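Local coordinates for protein putative conjugative transposon recombinase (Clostridium difficile, PDB 3G13) that is a putative serine recombinase of a conjugative transposon, represented by its resolvase-like N-terminal domain, and probably binds DNA and exchanges strands, at residues K26-V29 with Q30-D34. Residues are numbered along the deposited sequence; the frame is centred on the assembly and turned at random.
Sequences KSQV and QYYTD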
loop_
_atom_site.group_PDB
_atom_site.type_symbol
_atom_site.label_atom_id
_atom_site.label_comp_id
_atom_site.label_asym_id
_atom_site.label_seq_id
_atom_site.Cartn_x
_atom_site.Cartn_y
_atom_site.Cartn_z
ATOM N N LYS A 26 24.339 7.062 -18.504
ATOM C CA LYS A 26 25.603 6.328 -18.635
ATOM C C LYS A 26 25.994 5.572 -17.363
ATOM O O LYS A 26 26.380 4.394 -17.455
ATOM C CB LYS A 26 26.764 7.246 -19.038
ATOM C CG LYS A 26 26.605 7.799 -20.402
ATOM C CD LYS A 26 27.840 8.581 -20.813
ATOM C CE LYS A 26 27.643 9.243 -22.173
ATOM N NZ LYS A 26 28.904 9.978 -22.551
ATOM N N SER A 27 25.923 6.237 -16.204
ATOM C CA SER A 27 26.240 5.566 -14.926
ATOM C C SER A 27 25.344 4.349 -14.667
ATOM O O SER A 27 25.818 3.316 -14.215
ATOM C CB SER A 27 26.141 6.521 -13.735
ATOM O OG SER A 27 27.128 7.535 -13.822
ATOM N N GLN A 28 24.045 4.484 -14.935
ATOM C CA GLN A 28 23.119 3.379 -14.772
ATOM C C GLN A 28 23.315 2.253 -15.773
ATOM O O GLN A 28 23.225 1.090 -15.418
ATOM C CB GLN A 28 21.670 3.878 -14.792
ATOM C CG GLN A 28 21.349 4.720 -13.570
ATOM C CD GLN A 28 19.865 5.070 -13.491
ATOM O OE1 GLN A 28 19.053 4.254 -13.057
ATOM N NE2 GLN A 28 19.515 6.287 -13.906
ATOM N N VAL A 29 23.578 2.599 -17.030
ATOM C CA VAL A 29 23.958 1.595 -17.995
ATOM C C VAL A 29 25.179 0.781 -17.521
ATOM O O VAL A 29 25.159 -0.467 -17.579
ATOM C CB VAL A 29 24.160 2.192 -19.428
ATOM C CG1 VAL A 29 24.797 1.158 -20.373
ATOM C CG2 VAL A 29 22.774 2.638 -19.995
ATOM N N GLN A 30 26.227 1.460 -17.054
ATOM C CA GLN A 30 27.395 0.701 -16.576
ATOM C C GLN A 30 27.082 -0.128 -15.319
ATOM O O GLN A 30 27.520 -1.256 -15.216
ATOM C CB GLN A 30 28.602 1.609 -16.282
ATOM C CG GLN A 30 29.103 2.403 -17.481
ATOM C CD GLN A 30 30.429 3.062 -17.171
ATOM O OE1 GLN A 30 31.195 2.566 -16.340
ATOM N NE2 GLN A 30 30.707 4.171 -17.824
ATOM N N TYR A 31 26.337 0.453 -14.375
ATOM C CA TYR A 31 26.005 -0.249 -13.148
ATOM C C TYR A 31 25.295 -1.573 -13.460
ATOM O O TYR A 31 25.743 -2.636 -13.010
ATOM C CB TYR A 31 25.133 0.605 -12.201
ATOM C CG TYR A 31 24.642 -0.239 -11.054
ATOM C CD1 TYR A 31 25.496 -0.575 -10.008
ATOM C CD2 TYR A 31 23.344 -0.753 -11.042
ATOM C CE1 TYR A 31 25.057 -1.416 -8.965
ATOM C CE2 TYR A 31 22.904 -1.569 -10.012
ATOM C CZ TYR A 31 23.751 -1.886 -8.981
ATOM O OH TYR A 31 23.316 -2.700 -7.950
ATOM N N TYR A 32 24.197 -1.510 -14.215
ATOM C CA TYR A 32 23.413 -2.721 -14.511
ATOM C C TYR A 32 24.130 -3.712 -15.396
ATOM O O TYR A 32 23.981 -4.898 -15.209
ATOM C CB TYR A 32 22.053 -2.373 -15.109
ATOM C CG TYR A 32 21.103 -1.812 -14.076
ATOM C CD1 TYR A 32 20.591 -2.630 -13.056
ATOM C CD2 TYR A 32 20.716 -0.456 -14.119
ATOM C CE1 TYR A 32 19.691 -2.097 -12.094
ATOM C CE2 TYR A 32 19.832 0.077 -13.187
ATOM C CZ TYR A 32 19.316 -0.743 -12.172
ATOM O OH TYR A 32 18.438 -0.190 -11.254
ATOM N N THR A 33 24.937 -3.227 -16.343
ATOM C CA THR A 33 25.662 -4.139 -17.224
ATOM C C THR A 33 26.647 -4.975 -16.401
ATOM O O THR A 33 26.698 -6.174 -16.549
ATOM C CB THR A 33 26.406 -3.393 -18.377
ATOM O OG1 THR A 33 25.445 -2.631 -19.112
ATOM C CG2 THR A 33 27.061 -4.382 -19.321
ATOM N N ASP A 34 27.393 -4.308 -15.543
ATOM C CA ASP A 34 28.352 -4.951 -14.677
ATOM C C ASP A 34 27.646 -5.847 -13.638
ATOM O O ASP A 34 28.061 -6.985 -13.425
ATOM C CB ASP A 34 29.189 -3.874 -14.001
ATOM C CG ASP A 34 30.090 -4.418 -12.902
ATOM O OD1 ASP A 34 31.157 -5.026 -13.221
ATOM O OD2 ASP A 34 29.721 -4.214 -11.729
HETATM O O HOH W 1 19.978 2.888 -10.670
#
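The carbonyl oxygen of Val-29 takes two donors from one residue: Thr-33 OG1 at 2.7 Å and Thr-33 N at 3.0 Å, reaching it from opposite faces of the carbonyl plane. With OG1 turned back beside its own backbone N (chi1 -57°), the threonine hydroxyl spends its proton on the carbonyl one turn earlier. Val-29 and Thr-33 run alongside each other and both pack on Ile-47 of strand 42-51, where beta-branched residues offer compact, largely apolar surfaces. Tyr-32 N bonds to Gln-28 O at 3.0 Å. That oxygen also lies 3.2 Å from Tyr-32 CD2, approaching the ring obliquely. The polar ends of this buried pair share a water, which donates to Gln-28 OE1 at 2.9 Å and, weakly, to Tyr-32 OH at 3.5 Å. A long amide and a phenol suit this face: Gln-28 packs on Cys-12, Tyr-32 on Ala-10, Cys-12 and Ile-47, yet Gln-28 NE2 donates to Arg-13 O of strand 6-14 and Tyr-32 OH bonds to Glu-111 OE1. Helix 25-37, the beta-alpha-beta crossover between strands 6-14 and 42-51, is thus held to the sheet by a hydrogen bond to strand 6-14 and one to Glu-111 just past strand 107-110, besides apolar packing.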